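Local coordinates for UDP-N-acetylmuramate-alanine ligase MurC (Thermotoga maritima, PDB 1J6U), which joins L-alanine to UDP-N-acetylmuramate at the cost of ATP, a step of peptidoglycan biosynthesis in cell wall formation, at residues G22-S34 with F146-Y159. Numbering follows the deposited sequence.
Sequences GIGMSAVALHEFS and FLGGIMDSLEHGNY
Helix 23-34 lies against a hairpin-like excursion that leaves strand 144-146 and returns along its antiparallel neighbour, strand 159-160. I23 comes near G148 and A27 near Y159, their CA atoms 5.7 Å and 5.3 Å apart; the type I turn M151-L154 forms the far end of the excursion, and a second, L154-G157, brings H156 back to the helix. At the helix start, I23 lays CG1 against the G148-G149 peptide, and its CD1 meets I150 CD1. N158 comes in beside it: with CG wedged between its backbone N and carbonyl carbon (chi1 62°), the amide faces the first turn, where ND2 donates to S26 OG at 3.1 Å, bent (142°) and tilted out of the amide plane. S26 OG in turn donates to G22 O, 2.6 Å away, so the hydroxyl connects N158 with the carbonyl of the N-cap residue. Farther along, L30 packs CB on Y159 CD2 and sets CD2 over one face of the H156 ring. H31, F146 and Y159 form an aromatic cluster. The F146 edge points at the H31 face in a T-shaped stack, F146 CZ lying 3.4 Å from H31 CG. Y159, extended with CG opposite its backbone N (chi1 172°), spreads its ring under the H31 backbone and reaches ND1 at that imidazole's edge through OH, 2.7 Å away and nearly straight. A phenylalanine in place of Y159 would probably leave H31 ND1 without this mate and its ring freer to turn. One water links S34 OG to H156 NE2, while H156 ND1 is hydrogen-bonded to Y52 OH. The contact thus joins the Rossmann-like N-terminal domain to the ATP-binding middle domain, its buried N158 amide and H31 imidazole oriented by bonds across an otherwise largely apolar interface.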
loop_
_atom_site.group_PDB
_atom_site.type_symbol
_atom_site.label_atom_id
_atom_site.label_comp_id
_atom_site.label_asym_id
_atom_site.label_seq_id
_atom_site.Cartn_x
_atom_site.Cartn_y
_atom_site.Cartn_z
ATOM N N GLY A 22 -1.181 -0.137 -13.547
ATOM C CA GLY A 22 -0.620 0.120 -12.222
ATOM C C GLY A 22 -1.655 0.606 -11.181
ATOM O O GLY A 22 -2.751 1.117 -11.505
ATOM N N ILE A 23 -1.333 0.433 -9.908
ATOM C CA ILE A 23 -2.282 0.853 -8.904
ATOM C C ILE A 23 -2.515 2.379 -8.981
ATOM O O ILE A 23 -3.671 2.838 -8.978
ATOM C CB ILE A 23 -1.816 0.425 -7.509
ATOM C CG1 ILE A 23 -2.999 0.499 -6.564
ATOM C CG2 ILE A 23 -0.638 1.266 -7.028
ATOM C CD1 ILE A 23 -3.942 -0.670 -6.812
ATOM N N GLY A 24 -1.422 3.146 -9.093
ATOM C CA GLY A 24 -1.506 4.606 -9.198
ATOM C C GLY A 24 -2.327 5.083 -10.396
ATOM O O GLY A 24 -3.352 5.783 -10.279
HETATM N N MSE A 25 -1.876 4.668 -11.568
HETATM C CA MSE A 25 -2.527 5.013 -12.783
HETATM C C MSE A 25 -3.960 4.574 -12.883
HETATM O O MSE A 25 -4.779 5.338 -13.398
HETATM C CB MSE A 25 -1.736 4.449 -13.962
HETATM C CG MSE A 25 -0.516 5.285 -14.222
HETATM SE SE MSE A 25 -0.990 6.984 -15.083
HETATM C CE MSE A 25 -0.973 6.273 -16.901
ATOM N N SER A 26 -4.294 3.363 -12.428
ATOM C CA SER A 26 -5.700 2.960 -12.584
ATOM C C SER A 26 -6.621 3.864 -11.776
ATOM O O SER A 26 -7.753 4.119 -12.192
ATOM C CB SER A 26 -5.936 1.482 -12.204
ATOM O OG SER A 26 -5.288 1.124 -10.997
ATOM N N ALA A 27 -6.126 4.369 -10.643
ATOM C CA ALA A 27 -6.946 5.246 -9.806
ATOM C C ALA A 27 -7.306 6.520 -10.560
ATOM O O ALA A 27 -8.488 6.936 -10.609
ATOM C CB ALA A 27 -6.217 5.590 -8.532
ATOM N N VAL A 28 -6.282 7.124 -11.158
ATOM C CA VAL A 28 -6.464 8.343 -11.922
ATOM C C VAL A 28 -7.351 8.027 -13.134
ATOM O O VAL A 28 -8.234 8.814 -13.468
ATOM C CB VAL A 28 -5.108 8.919 -12.374
ATOM C CG1 VAL A 28 -5.318 10.164 -13.192
ATOM C CG2 VAL A 28 -4.255 9.221 -11.167
ATOM N N ALA A 29 -7.157 6.872 -13.770
ATOM C CA ALA A 29 -7.995 6.534 -14.905
ATOM C C ALA A 29 -9.452 6.390 -14.455
ATOM O O ALA A 29 -10.358 6.917 -15.115
ATOM C CB ALA A 29 -7.529 5.247 -15.574
ATOM N N LEU A 30 -9.675 5.682 -13.344
ATOM C CA LEU A 30 -11.037 5.461 -12.827
ATOM C C LEU A 30 -11.715 6.816 -12.495
ATOM O O LEU A 30 -12.868 7.041 -12.816
ATOM C CB LEU A 30 -10.982 4.542 -11.605
ATOM C CG LEU A 30 -10.751 3.044 -11.880
ATOM C CD1 LEU A 30 -10.094 2.386 -10.676
ATOM C CD2 LEU A 30 -12.070 2.343 -12.197
ATOM N N HIS A 31 -10.984 7.713 -11.859
ATOM C CA HIS A 31 -11.501 9.036 -11.565
ATOM C C HIS A 31 -11.997 9.715 -12.866
ATOM O O HIS A 31 -13.133 10.196 -12.935
ATOM C CB HIS A 31 -10.388 9.871 -10.912
ATOM C CG HIS A 31 -10.797 11.266 -10.576
ATOM N ND1 HIS A 31 -11.828 11.548 -9.706
ATOM C CD2 HIS A 31 -10.315 12.459 -10.993
ATOM C CE1 HIS A 31 -11.963 12.857 -9.603
ATOM N NE2 HIS A 31 -11.058 13.431 -10.374
ATOM N N GLU A 32 -11.147 9.738 -13.894
ATOM C CA GLU A 32 -11.499 10.352 -15.173
ATOM C C GLU A 32 -12.675 9.617 -15.800
ATOM O O GLU A 32 -13.574 10.214 -16.405
ATOM C CB GLU A 32 -10.289 10.337 -16.112
ATOM C CG GLU A 32 -9.180 11.293 -15.690
ATOM C CD GLU A 32 -9.651 12.740 -15.648
ATOM O OE1 GLU A 32 -10.700 13.025 -16.257
ATOM O OE2 GLU A 32 -8.979 13.601 -15.020
ATOM N N PHE A 33 -12.660 8.305 -15.654
ATOM C CA PHE A 33 -13.745 7.470 -16.142
ATOM C C PHE A 33 -15.043 7.857 -15.411
ATOM O O PHE A 33 -16.104 7.940 -16.011
ATOM C CB PHE A 33 -13.447 6.033 -15.816
ATOM C CG PHE A 33 -14.550 5.115 -16.169
ATOM C CD1 PHE A 33 -14.864 4.876 -17.499
ATOM C CD2 PHE A 33 -15.253 4.449 -15.181
ATOM C CE1 PHE A 33 -15.855 3.978 -17.840
ATOM C CE2 PHE A 33 -16.255 3.544 -15.517
ATOM C CZ PHE A 33 -16.552 3.308 -16.848
ATOM N N SER A 34 -14.936 8.072 -14.102
ATOM C CA SER A 34 -16.081 8.457 -13.286
ATOM C C SER A 34 -16.546 9.857 -13.662
ATOM O O SER A 34 -17.686 10.213 -13.412
ATOM C CB SER A 34 -15.720 8.432 -11.802
ATOM O OG SER A 34 -15.609 7.097 -11.327
ATOM N N PHE A 146 -8.182 8.049 -3.484
ATOM C CA PHE A 146 -7.172 7.606 -4.421
ATOM C C PHE A 146 -6.251 6.785 -3.546
ATOM O O PHE A 146 -5.420 7.325 -2.812
ATOM C CB PHE A 146 -6.381 8.788 -5.030
ATOM C CG PHE A 146 -7.152 9.575 -6.024
ATOM C CD1 PHE A 146 -7.983 10.616 -5.619
ATOM C CD2 PHE A 146 -7.091 9.254 -7.382
ATOM C CE1 PHE A 146 -8.738 11.315 -6.575
ATOM C CE2 PHE A 146 -7.848 9.955 -8.315
ATOM C CZ PHE A 146 -8.671 10.984 -7.908
ATOM N N LEU A 147 -6.375 5.472 -3.645
ATOM C CA LEU A 147 -5.566 4.588 -2.826
ATOM C C LEU A 147 -4.490 3.891 -3.633
ATOM O O LEU A 147 -4.717 3.528 -4.789
ATOM C CB LEU A 147 -6.463 3.511 -2.242
ATOM C CG LEU A 147 -6.412 3.228 -0.757
ATOM C CD1 LEU A 147 -6.896 1.800 -0.603
ATOM C CD2 LEU A 147 -5.010 3.427 -0.171
ATOM N N GLY A 148 -3.342 3.673 -3.001
ATOM C CA GLY A 148 -2.245 2.956 -3.635
ATOM C C GLY A 148 -2.343 1.478 -3.280
ATOM O O GLY A 148 -1.339 0.793 -3.106
ATOM N N GLY A 149 -3.565 0.973 -3.161
ATOM C CA GLY A 149 -3.721 -0.416 -2.797
ATOM C C GLY A 149 -5.187 -0.716 -2.933
ATOM O O GLY A 149 -5.943 0.167 -3.338
ATOM N N ILE A 150 -5.605 -1.945 -2.642
ATOM C CA ILE A 150 -7.003 -2.253 -2.773
ATOM C C ILE A 150 -7.710 -2.391 -1.417
ATOM O O ILE A 150 -7.274 -3.136 -0.529
ATOM C CB ILE A 150 -7.226 -3.561 -3.565
ATOM C CG1 ILE A 150 -6.645 -3.435 -4.972
ATOM C CG2 ILE A 150 -8.737 -3.876 -3.621
ATOM C CD1 ILE A 150 -7.299 -2.348 -5.816
HETATM N N MSE A 151 -8.809 -1.669 -1.267
HETATM C CA MSE A 151 -9.607 -1.767 -0.054
HETATM C C MSE A 151 -11.003 -2.080 -0.523
HETATM O O MSE A 151 -11.620 -1.293 -1.220
HETATM C CB MSE A 151 -9.618 -0.466 0.749
HETATM C CG MSE A 151 -10.561 -0.569 1.941
HETATM SE SE MSE A 151 -10.199 0.703 3.372
HETATM C CE MSE A 151 -10.870 2.304 2.524
ATOM N N ASP A 152 -11.512 -3.228 -0.118
ATOM C CA ASP A 152 -12.829 -3.657 -0.552
ATOM C C ASP A 152 -14.000 -2.741 -0.341
ATOM O O ASP A 152 -14.952 -2.757 -1.122
ATOM C CB ASP A 152 -13.120 -5.029 0.029
ATOM C CG ASP A 152 -12.113 -6.039 -0.441
ATOM O OD1 ASP A 152 -11.796 -5.988 -1.655
ATOM O OD2 ASP A 152 -11.632 -6.854 0.382
ATOM N N SER A 153 -13.930 -1.933 0.703
ATOM C CA SER A 153 -15.003 -1.011 1.013
ATOM C C SER A 153 -15.068 0.107 -0.034
ATOM O O SER A 153 -16.080 0.801 -0.135
ATOM C CB SER A 153 -14.776 -0.438 2.408
ATOM O OG SER A 153 -13.595 0.342 2.426
ATOM N N LEU A 154 -13.994 0.293 -0.804
ATOM C CA LEU A 154 -13.980 1.310 -1.873
ATOM C C LEU A 154 -14.687 0.795 -3.123
ATOM O O LEU A 154 -14.406 -0.306 -3.594
ATOM C CB LEU A 154 -12.563 1.665 -2.241
ATOM C CG LEU A 154 -11.775 2.348 -1.161
ATOM C CD1 LEU A 154 -10.441 2.858 -1.735
ATOM C CD2 LEU A 154 -12.652 3.482 -0.647
ATOM N N GLU A 155 -15.602 1.590 -3.663
ATOM C CA GLU A 155 -16.362 1.189 -4.847
ATOM C C GLU A 155 -15.525 0.565 -5.987
ATOM O O GLU A 155 -15.959 -0.364 -6.646
ATOM C CB GLU A 155 -17.154 2.384 -5.387
ATOM C CG GLU A 155 -17.911 2.078 -6.675
ATOM C CD GLU A 155 -18.966 3.123 -7.011
ATOM O OE1 GLU A 155 -18.824 4.292 -6.579
ATOM O OE2 GLU A 155 -19.939 2.775 -7.722
ATOM N N HIS A 156 -14.328 1.073 -6.209
ATOM C CA HIS A 156 -13.477 0.544 -7.255
ATOM C C HIS A 156 -12.148 0.059 -6.724
ATOM O O HIS A 156 -11.187 0.001 -7.449
ATOM C CB HIS A 156 -13.262 1.598 -8.329
ATOM C CG HIS A 156 -14.516 1.969 -9.046
ATOM N ND1 HIS A 156 -15.314 1.033 -9.672
ATOM C CD2 HIS A 156 -15.162 3.151 -9.157
ATOM C CE1 HIS A 156 -16.403 1.624 -10.128
ATOM N NE2 HIS A 156 -16.338 2.908 -9.828
ATOM N N GLY A 157 -12.076 -0.249 -5.437
ATOM C CA GLY A 157 -10.849 -0.804 -4.909
ATOM C C GLY A 157 -9.734 0.078 -4.454
ATOM O O GLY A 157 -9.291 -0.051 -3.298
ATOM N N ASN A 158 -9.244 0.921 -5.366
ATOM C CA ASN A 158 -8.147 1.833 -5.066
ATOM C C ASN A 158 -8.635 3.221 -5.394
ATOM O O ASN A 158 -7.880 4.196 -5.370
ATOM C CB ASN A 158 -6.872 1.493 -5.884
ATOM C CG ASN A 158 -7.066 1.613 -7.420
ATOM O OD1 ASN A 158 -8.153 1.376 -7.963
ATOM N ND2 ASN A 158 -5.991 1.963 -8.112
ATOM N N TYR A 159 -9.923 3.299 -5.675
ATOM C CA TYR A 159 -10.538 4.571 -6.010
ATOM C C TYR A 159 -12.008 4.553 -5.666
ATOM O O TYR A 159 -12.640 3.495 -5.672
ATOM C CB TYR A 159 -10.423 4.869 -7.504
ATOM C CG TYR A 159 -11.224 6.099 -7.902
ATOM C CD1 TYR A 159 -10.706 7.374 -7.693
ATOM C CD2 TYR A 159 -12.525 5.986 -8.418
ATOM C CE1 TYR A 159 -11.449 8.512 -7.990
ATOM C CE2 TYR A 159 -13.287 7.106 -8.715
ATOM C CZ TYR A 159 -12.738 8.377 -8.501
ATOM O OH TYR A 159 -13.450 9.524 -8.796
HETATM O O HOH W 1 -17.820 5.576 -9.990
#